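Local coordinates for uncharacterized protein (Bacillus thuringiensis serovar kurstaki, PDB 4XE7) that is a ParM-type, actin-like protein of the bacterial cytoskeleton, probably a nucleotide-dependent filament former that segregates plasmid DNA, captured without nucleotide, at residues F131-R140 against H175-Y184; D69-I77 against S88-Y96. One frame throughout, in Å; residues are numbered along the deposited sequence.

Contact 1: F131-R140 against H175-Y184; sequences FTSMAVAAAR and HTVEFLDGTY
Phe131, halfway along helix 123-140, lies against the imidazole of His175 in an offset stack, ring centroids 4.4 Å apart and planes tilted by 30°. The phenyl comes in by its far end: CZ sits above the rim of the imidazole, 3.5 Å from His175 ND1. The imidazole's own bonds go elsewhere, ND1 to Ser79 and NE2 to Leu171, and they fix its rotation beneath the phenyl. One turn on, Ala135 is where helix and strand draw closest in backbone register, CA to CA 6.3 Å from Val177. Its methyl meets the Val177 side chain, CB to CB 3.6 Å, and also the end of the Phe179 ring at CZ. The neighbouring Val136 uses both branches. CG2, anti to its carbonyl carbon, touches the CZ-CE2 end of Phe179, while CG1, anti to the backbone N (chi1 176°), reaches Tyr184 CE2. Ala139 sets its CB over the middle of the Tyr184 ring, 3.4 Å from the centroid and on the ring normal, a CH-pi contact; Thr183 CB lies over the opposite face. At Arg140 it is the aliphatic CG that touches Tyr184, 3.4 Å from OH. The guanidinium runs on past the ring to Asp67 and Glu34, and it shares with Tyr184 OH an outside partner in Asp69. No hydrogen bond joins the two segments, so the interface rests on shape and aromatic contacts. Helix 131-140 crosses strand 175-179 at -68°, its axis 8.8 Å away, with small alanines facing valine and aromatic side chains. This is a helix laid across one face of a mixed beta-sheet, the alpha/beta layering expected of an actin-like domain.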
loop_
_atom_site.group_PDB
_atom_site.type_symbol
_atom_site.label_atom_id
_atom_site.label_comp_id
_atom_site.label_asym_id
_atom_site.label_seq_id
_atom_site.Cartn_x
_atom_site.Cartn_y
_atom_site.Cartn_z
ATOM N N PHE A 131 -3.142 1.895 15.825
ATOM C CA PHE A 131 -4.305 1.494 16.624
ATOM C C PHE A 131 -5.595 1.852 15.915
ATOM O O PHE A 131 -6.575 1.108 15.968
ATOM C CB PHE A 131 -4.282 2.146 18.009
ATOM C CG PHE A 131 -3.225 1.592 18.915
ATOM C CD1 PHE A 131 -2.866 0.259 18.845
ATOM C CD2 PHE A 131 -2.587 2.403 19.837
ATOM C CE1 PHE A 131 -1.884 -0.259 19.690
ATOM C CE2 PHE A 131 -1.607 1.895 20.679
ATOM C CZ PHE A 131 -1.256 0.569 20.609
ATOM N N THR A 132 -5.587 2.995 15.244
ATOM C CA THR A 132 -6.754 3.428 14.491
ATOM C C THR A 132 -7.047 2.453 13.359
ATOM O O THR A 132 -8.216 2.129 13.103
ATOM C CB THR A 132 -6.563 4.854 13.929
ATOM O OG1 THR A 132 -6.415 5.765 15.022
ATOM C CG2 THR A 132 -7.757 5.273 13.088
ATOM N N SER A 133 -5.999 1.963 12.694
ATOM C CA SER A 133 -6.204 1.023 11.592
ATOM C C SER A 133 -6.830 -0.277 12.120
ATOM O O SER A 133 -7.760 -0.826 11.503
ATOM C CB SER A 133 -4.889 0.734 10.849
ATOM O OG SER A 133 -4.056 -0.168 11.569
ATOM N N MET A 134 -6.340 -0.748 13.267
ATOM C CA MET A 134 -6.928 -1.908 13.946
ATOM C C MET A 134 -8.407 -1.694 14.262
ATOM O O MET A 134 -9.222 -2.602 14.111
ATOM C CB MET A 134 -6.199 -2.208 15.262
ATOM C CG MET A 134 -4.801 -2.753 15.139
ATOM S SD MET A 134 -4.042 -2.959 16.773
ATOM C CE MET A 134 -2.468 -3.669 16.249
ATOM N N ALA A 135 -8.736 -0.498 14.751
ATOM C CA ALA A 135 -10.113 -0.175 15.145
ATOM C C ALA A 135 -11.051 -0.123 13.960
ATOM O O ALA A 135 -12.201 -0.555 14.059
ATOM C CB ALA A 135 -10.169 1.169 15.900
ATOM N N VAL A 136 -10.576 0.429 12.852
ATOM C CA VAL A 136 -11.400 0.489 11.644
ATOM C C VAL A 136 -11.703 -0.916 11.104
ATOM O O VAL A 136 -12.844 -1.216 10.747
ATOM C CB VAL A 136 -10.738 1.343 10.533
ATOM C CG1 VAL A 136 -11.592 1.315 9.242
ATOM C CG2 VAL A 136 -10.564 2.784 11.012
ATOM N N ALA A 137 -10.695 -1.779 11.058
ATOM C CA ALA A 137 -10.918 -3.160 10.616
ATOM C C ALA A 137 -11.866 -3.891 11.550
ATOM O O ALA A 137 -12.705 -4.695 11.106
ATOM C CB ALA A 137 -9.616 -3.912 10.527
ATOM N N ALA A 138 -11.718 -3.635 12.848
ATOM C CA ALA A 138 -12.573 -4.306 13.815
ATOM C C ALA A 138 -14.018 -3.831 13.618
ATOM O O ALA A 138 -14.957 -4.638 13.636
ATOM C CB ALA A 138 -12.088 -4.057 15.234
ATOM N N ALA A 139 -14.180 -2.527 13.392
ATOM C CA ALA A 139 -15.478 -1.950 13.065
ATOM C C ALA A 139 -16.057 -2.581 11.792
ATOM O O ALA A 139 -17.224 -2.952 11.775
ATOM C CB ALA A 139 -15.367 -0.439 12.904
ATOM N N ARG A 140 -15.233 -2.719 10.746
ATOM C CA ARG A 140 -15.676 -3.294 9.474
ATOM C C ARG A 140 -16.217 -4.711 9.602
ATOM O O ARG A 140 -17.116 -5.104 8.876
ATOM C CB ARG A 140 -14.532 -3.300 8.462
ATOM C CG ARG A 140 -14.166 -1.932 7.944
ATOM C CD ARG A 140 -13.112 -2.029 6.854
ATOM N NE ARG A 140 -12.835 -0.710 6.310
ATOM C CZ ARG A 140 -12.141 -0.500 5.205
ATOM N NH1 ARG A 140 -11.638 -1.537 4.545
ATOM N NH2 ARG A 140 -11.937 0.743 4.776
ATOM N N HIS A 175 -6.091 -1.695 24.836
ATOM C CA HIS A 175 -6.199 -0.384 24.200
ATOM C C HIS A 175 -7.632 -0.143 23.748
ATOM O O HIS A 175 -8.246 -1.023 23.143
ATOM C CB HIS A 175 -5.258 -0.280 22.993
ATOM C CG HIS A 175 -3.954 -0.987 23.180
ATOM N ND1 HIS A 175 -2.816 -0.337 23.629
ATOM C CD2 HIS A 175 -3.600 -2.270 22.990
ATOM C CE1 HIS A 175 -1.828 -1.201 23.701
ATOM N NE2 HIS A 175 -2.267 -2.389 23.323
ATOM N N THR A 176 -8.177 1.035 24.022
ATOM C CA THR A 176 -9.479 1.361 23.462
ATOM C C THR A 176 -9.381 2.486 22.446
ATOM O O THR A 176 -8.625 3.448 22.620
ATOM C CB THR A 176 -10.493 1.765 24.550
ATOM O OG1 THR A 176 -10.112 3.027 25.107
ATOM C CG2 THR A 176 -10.543 0.698 25.640
ATOM N N VAL A 177 -10.151 2.347 21.378
ATOM C CA VAL A 177 -10.296 3.390 20.381
ATOM C C VAL A 177 -11.760 3.781 20.280
ATOM O O VAL A 177 -12.611 2.958 19.933
ATOM C CB VAL A 177 -9.804 2.935 18.987
ATOM C CG1 VAL A 177 -9.883 4.094 18.011
ATOM C CG2 VAL A 177 -8.376 2.366 19.065
ATOM N N GLU A 178 -12.062 5.033 20.587
ATOM C CA GLU A 178 -13.437 5.502 20.495
ATOM C C GLU A 178 -13.584 6.468 19.335
ATOM O O GLU A 178 -12.867 7.464 19.253
ATOM C CB GLU A 178 -13.878 6.170 21.797
ATOM C CG GLU A 178 -15.306 6.678 21.732
ATOM C CD GLU A 178 -15.723 7.447 22.967
ATOM O OE1 GLU A 178 -14.944 7.498 23.945
ATOM O OE2 GLU A 178 -16.833 8.014 22.944
ATOM N N PHE A 179 -14.495 6.154 18.424
ATOM C CA PHE A 179 -14.749 7.021 17.285
ATOM C C PHE A 179 -15.698 8.158 17.710
ATOM O O PHE A 179 -16.777 7.910 18.246
ATOM C CB PHE A 179 -15.347 6.229 16.112
ATOM C CG PHE A 179 -14.414 5.188 15.515
ATOM C CD1 PHE A 179 -14.474 3.861 15.927
ATOM C CD2 PHE A 179 -13.503 5.534 14.524
ATOM C CE1 PHE A 179 -13.633 2.895 15.364
ATOM C CE2 PHE A 179 -12.662 4.575 13.952
ATOM C CZ PHE A 179 -12.731 3.250 14.372
ATOM N N LEU A 180 -15.282 9.398 17.478
ATOM C CA LEU A 180 -16.039 10.563 17.921
ATOM C C LEU A 180 -16.801 11.207 16.753
ATOM O O LEU A 180 -17.619 12.110 16.944
ATOM C CB LEU A 180 -15.098 11.579 18.574
ATOM C CG LEU A 180 -14.402 11.062 19.836
ATOM C CD1 LEU A 180 -13.356 12.043 20.319
ATOM C CD2 LEU A 180 -15.424 10.803 20.922
ATOM N N ASP A 181 -16.522 10.725 15.546
ATOM C CA ASP A 181 -17.144 11.250 14.334
ATOM C C ASP A 181 -17.032 10.223 13.205
ATOM O O ASP A 181 -16.473 9.140 13.395
ATOM C CB ASP A 181 -16.484 12.571 13.920
ATOM C CG ASP A 181 -17.416 13.465 13.103
ATOM O OD1 ASP A 181 -18.466 12.968 12.640
ATOM O OD2 ASP A 181 -17.106 14.666 12.927
ATOM N N GLY A 182 -17.570 10.564 12.037
ATOM C CA GLY A 182 -17.473 9.712 10.865
ATOM C C GLY A 182 -18.378 8.494 10.933
ATOM O O GLY A 182 -19.304 8.424 11.747
ATOM N N THR A 183 -18.073 7.522 10.085
ATOM C CA THR A 183 -18.872 6.311 9.928
ATOM C C THR A 183 -19.173 5.531 11.207
ATOM O O THR A 183 -20.286 5.047 11.385
ATOM C CB THR A 183 -18.173 5.349 8.958
ATOM O OG1 THR A 183 -17.645 6.098 7.853
ATOM C CG2 THR A 183 -19.152 4.271 8.466
ATOM N N TYR A 184 -18.190 5.387 12.093
ATOM C CA TYR A 184 -18.385 4.563 13.283
ATOM C C TYR A 184 -18.633 5.373 14.561
ATOM O O TYR A 184 -18.388 4.877 15.665
ATOM C CB TYR A 184 -17.173 3.638 13.473
ATOM C CG TYR A 184 -16.872 2.844 12.215
ATOM C CD1 TYR A 184 -17.825 1.984 11.682
ATOM C CD2 TYR A 184 -15.658 2.965 11.557
ATOM C CE1 TYR A 184 -17.582 1.269 10.527
ATOM C CE2 TYR A 184 -15.403 2.251 10.391
ATOM C CZ TYR A 184 -16.378 1.406 9.886
ATOM O OH TYR A 184 -16.161 0.684 8.747
#

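Contact 2: D69-I77 against S88-Y96; sequences DIELLHVRI and SRAWYVGAY
With CG anti to the backbone N (chi1 174°), His74 brings a face of its imidazole up to Tyr92, whose own CG is anti to the carbonyl carbon (chi1 -66°). The tyrosine edge points at that face in a T-shaped pair, CE1 lying 3.6 Å from His74 CG, toward the rim, with ring planes at 58°. His74 NE2 has its polar partner in Pro46 O. On the other face of the sheet, Val75 CG2 meets Val93 CG2 at 3.8 Å, and Leu73 CB packs on Val93 CB. Between the antiparallel strands, Val75 and Trp91 form a hydrogen-bonded pair with 2.8 Å bonds both ways, Val75 N to Trp91 O and Trp91 N to Val75 O; Val93 N adds a bond to Leu73 O. Ahead of the strand, Leu72 CD2 makes a CH-pi contact over a face of the Tyr96 ring, 3.6 Å from CE2. Arg76, bent at chi2, spreads its guanidinium over Ser88 O, which sits 3.2 Å above the plane; its NE bonds instead to Arg87 O. Water 1 accepts from Leu73 N and Tyr96 N and lies 2.6 Å from Val93 O, water 2 links Ile70 O to Ala95 N, and water 3 accepts from Ile77 N and lies close to Arg89 O. The chemistry implies a short direct ladder, extended at both ends by water that partners several backbone groups where the chains diverge.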
loop_
_atom_site.group_PDB
_atom_site.type_symbol
_atom_site.label_atom_id
_atom_site.label_comp_id
_atom_site.label_asym_id
_atom_site.label_seq_id
_atom_site.Cartn_x
_atom_site.Cartn_y
_atom_site.Cartn_z
ATOM N N ASP A 69 -14.680 5.104 5.138
ATOM C CA ASP A 69 -14.661 5.113 6.592
ATOM C C ASP A 69 -13.348 5.626 7.185
ATOM O O ASP A 69 -13.253 5.785 8.400
ATOM C CB ASP A 69 -14.987 3.724 7.148
ATOM C CG ASP A 69 -14.022 2.641 6.672
ATOM O OD1 ASP A 69 -13.143 2.915 5.827
ATOM O OD2 ASP A 69 -14.172 1.497 7.142
ATOM N N ILE A 70 -12.347 5.902 6.353
ATOM C CA ILE A 70 -11.113 6.476 6.884
ATOM C C ILE A 70 -10.918 7.928 6.460
ATOM O O ILE A 70 -9.909 8.548 6.810
ATOM C CB ILE A 70 -9.884 5.679 6.465
ATOM C CG1 ILE A 70 -9.733 5.699 4.945
ATOM C CG2 ILE A 70 -9.975 4.255 7.006
ATOM C CD1 ILE A 70 -8.404 5.220 4.462
ATOM N N GLU A 71 -11.892 8.468 5.729
ATOM C CA GLU A 71 -11.879 9.875 5.314
ATOM C C GLU A 71 -12.018 10.811 6.514
ATOM O O GLU A 71 -11.490 11.926 6.529
ATOM C CB GLU A 71 -13.007 10.152 4.306
ATOM C CG GLU A 71 -12.865 9.381 2.994
ATOM C CD GLU A 71 -14.026 9.611 2.026
ATOM O OE1 GLU A 71 -14.912 10.445 2.324
ATOM O OE2 GLU A 71 -14.048 8.947 0.965
ATOM N N LEU A 72 -12.725 10.346 7.532
ATOM C CA LEU A 72 -12.943 11.168 8.706
ATOM C C LEU A 72 -12.631 10.382 9.969
ATOM O O LEU A 72 -13.496 9.697 10.514
ATOM C CB LEU A 72 -14.382 11.685 8.723
ATOM C CG LEU A 72 -14.655 13.013 9.420
ATOM C CD1 LEU A 72 -16.109 13.415 9.177
ATOM C CD2 LEU A 72 -14.366 12.942 10.910
ATOM N N LEU A 73 -11.393 10.491 10.438
ATOM C CA LEU A 73 -10.988 9.792 11.648
ATOM C C LEU A 73 -10.726 10.776 12.773
ATOM O O LEU A 73 -9.737 11.516 12.762
ATOM C CB LEU A 73 -9.742 8.926 11.396
ATOM C CG LEU A 73 -9.965 7.798 10.393
ATOM C CD1 LEU A 73 -8.655 7.167 9.998
ATOM C CD2 LEU A 73 -10.935 6.745 10.949
ATOM N N HIS A 74 -11.633 10.770 13.740
ATOM C CA HIS A 74 -11.548 11.640 14.902
ATOM C C HIS A 74 -11.745 10.742 16.104
ATOM O O HIS A 74 -12.867 10.348 16.407
ATOM C CB HIS A 74 -12.599 12.750 14.830
ATOM C CG HIS A 74 -12.667 13.609 16.054
ATOM N ND1 HIS A 74 -13.743 14.431 16.324
ATOM C CD2 HIS A 74 -11.800 13.776 17.081
ATOM C CE1 HIS A 74 -13.533 15.066 17.463
ATOM N NE2 HIS A 74 -12.364 14.686 17.944
ATOM N N VAL A 75 -10.650 10.378 16.762
ATOM C CA VAL A 75 -10.712 9.302 17.748
ATOM C C VAL A 75 -10.137 9.662 19.103
ATOM O O VAL A 75 -9.304 10.564 19.230
ATOM C CB VAL A 75 -9.985 8.045 17.229
ATOM C CG1 VAL A 75 -10.663 7.549 15.967
ATOM C CG2 VAL A 75 -8.512 8.357 16.953
ATOM N N ARG A 76 -10.616 8.954 20.121
ATOM C CA ARG A 76 -9.990 8.963 21.429
ATOM C C ARG A 76 -9.328 7.609 21.666
ATOM O O ARG A 76 -9.995 6.572 21.638
ATOM C CB ARG A 76 -11.018 9.255 22.523
ATOM C CG ARG A 76 -10.459 9.171 23.910
ATOM C CD ARG A 76 -9.581 10.371 24.205
ATOM N NE ARG A 76 -8.974 10.269 25.528
ATOM C CZ ARG A 76 -9.582 10.616 26.658
ATOM N NH1 ARG A 76 -10.817 11.092 26.635
ATOM N NH2 ARG A 76 -8.954 10.484 27.809
ATOM N N ILE A 77 -8.020 7.615 21.889
ATOM C CA ILE A 77 -7.281 6.370 22.091
ATOM C C ILE A 77 -6.681 6.287 23.490
ATOM O O ILE A 77 -5.809 7.082 23.862
ATOM C CB ILE A 77 -6.170 6.207 21.055
ATOM C CG1 ILE A 77 -6.793 6.124 19.663
ATOM C CG2 ILE A 77 -5.312 4.964 21.365
ATOM C CD1 ILE A 77 -5.789 6.060 18.519
ATOM N N SER A 88 -4.650 11.405 26.942
ATOM C CA SER A 88 -5.722 12.255 27.487
ATOM C C SER A 88 -6.564 12.967 26.416
ATOM O O SER A 88 -7.693 13.378 26.685
ATOM C CB SER A 88 -5.135 13.325 28.419
ATOM O OG SER A 88 -4.714 14.440 27.643
ATOM N N ARG A 89 -5.993 13.110 25.220
ATOM C CA ARG A 89 -6.543 13.918 24.134
ATOM C C ARG A 89 -7.139 13.091 23.019
ATOM O O ARG A 89 -6.706 11.963 22.764
ATOM C CB ARG A 89 -5.457 14.778 23.501
ATOM C CG ARG A 89 -4.798 15.693 24.440
ATOM C CD ARG A 89 -3.583 16.331 23.815
ATOM N NE ARG A 89 -3.058 17.281 24.779
ATOM C CZ ARG A 89 -3.632 18.444 25.035
ATOM N NH1 ARG A 89 -4.735 18.802 24.383
ATOM N NH2 ARG A 89 -3.101 19.255 25.939
ATOM N N ALA A 90 -8.087 13.688 22.310
ATOM C CA ALA A 90 -8.578 13.107 21.085
ATOM C C ALA A 90 -7.711 13.570 19.903
ATOM O O ALA A 90 -6.984 14.567 20.007
ATOM C CB ALA A 90 -10.037 13.477 20.874
ATOM N N TRP A 91 -7.797 12.840 18.790
ATOM C CA TRP A 91 -6.927 13.045 17.640
ATOM C C TRP A 91 -7.669 13.002 16.316
ATOM O O TRP A 91 -8.603 12.220 16.134
ATOM C CB TRP A 91 -5.808 11.985 17.617
ATOM C CG TRP A 91 -4.885 12.124 18.771
ATOM C CD1 TRP A 91 -4.997 11.511 19.979
ATOM C CD2 TRP A 91 -3.739 12.974 18.854
ATOM N NE1 TRP A 91 -3.994 11.927 20.818
ATOM C CE2 TRP A 91 -3.199 12.824 20.147
ATOM C CE3 TRP A 91 -3.111 13.854 17.963
ATOM C CZ2 TRP A 91 -2.055 13.505 20.571
ATOM C CZ3 TRP A 91 -1.976 14.543 18.385
ATOM C CH2 TRP A 91 -1.460 14.359 19.678
ATOM N N TYR A 92 -7.235 13.859 15.398
ATOM C CA TYR A 92 -7.549 13.734 13.994
ATOM C C TYR A 92 -6.471 12.858 13.393
ATOM O O TYR A 92 -5.288 13.055 13.681
ATOM C CB TYR A 92 -7.575 15.104 13.311
ATOM C CG TYR A 92 -8.681 16.018 13.782
ATOM C CD1 TYR A 92 -9.964 15.535 13.986
ATOM C CD2 TYR A 92 -8.439 17.369 14.013
ATOM C CE1 TYR A 92 -10.971 16.366 14.402
ATOM C CE2 TYR A 92 -9.442 18.207 14.431
ATOM C CZ TYR A 92 -10.708 17.700 14.620
ATOM O OH TYR A 92 -11.726 18.521 15.035
ATOM N N VAL A 93 -6.864 11.889 12.573
ATOM C CA VAL A 93 -5.904 10.917 12.053
ATOM C C VAL A 93 -6.049 10.733 10.552
ATOM O O VAL A 93 -7.159 10.606 10.052
ATOM C CB VAL A 93 -6.074 9.535 12.737
ATOM C CG1 VAL A 93 -4.905 8.599 12.380
ATOM C CG2 VAL A 93 -6.180 9.685 14.236
ATOM N N GLY A 94 -4.930 10.689 9.835
ATOM C CA GLY A 94 -4.955 10.363 8.422
ATOM C C GLY A 94 -5.402 11.504 7.537
ATOM O O GLY A 94 -5.010 12.658 7.755
ATOM N N ALA A 95 -6.236 11.192 6.545
ATOM C CA ALA A 95 -6.693 12.191 5.581
ATOM C C ALA A 95 -7.242 13.441 6.270
ATOM O O ALA A 95 -6.869 14.557 5.926
ATOM C CB ALA A 95 -7.748 11.592 4.647
ATOM N N TYR A 96 -8.097 13.245 7.268
ATOM C CA TYR A 96 -8.708 14.360 7.986
ATOM C C TYR A 96 -7.684 15.256 8.684
ATOM O O TYR A 96 -7.912 16.457 8.859
ATOM C CB TYR A 96 -9.706 13.835 9.016
ATOM C CG TYR A 96 -10.746 14.847 9.445
ATOM C CD1 TYR A 96 -11.288 15.741 8.532
ATOM C CD2 TYR A 96 -11.191 14.899 10.764
ATOM C CE1 TYR A 96 -12.245 16.672 8.923
ATOM C CE2 TYR A 96 -12.146 15.823 11.164
ATOM C CZ TYR A 96 -12.668 16.709 10.239
ATOM O OH TYR A 96 -13.617 17.625 10.628
HETATM O O HOH W 1 -9.039 10.792 8.334
HETATM O O HOH W 2 -7.019 8.402 6.187
HETATM O O HOH W 3 -6.076 9.536 22.551
#

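Asp69 ties the two contacts together. It belongs to 69-77, yet its carboxylate turns to contact 1, where OD1 forms a salt bridge with Arg140 NH2 at 2.7 Å and OD2 lies 2.7 Å from Tyr184 OH, a probable hydrogen bond. Val136 CG1 packs against the same OD2. The helix end and the loop after strand 173-179 are thus joined to the lead-in of strand 73-79. Those strands are neighbours in one sheet, and Val75 touches both Val177 and Phe179, so the two interfaces share an apolar layer. Their centres are about 9 Å apart, and each lies about 20 Å from the chain's centre.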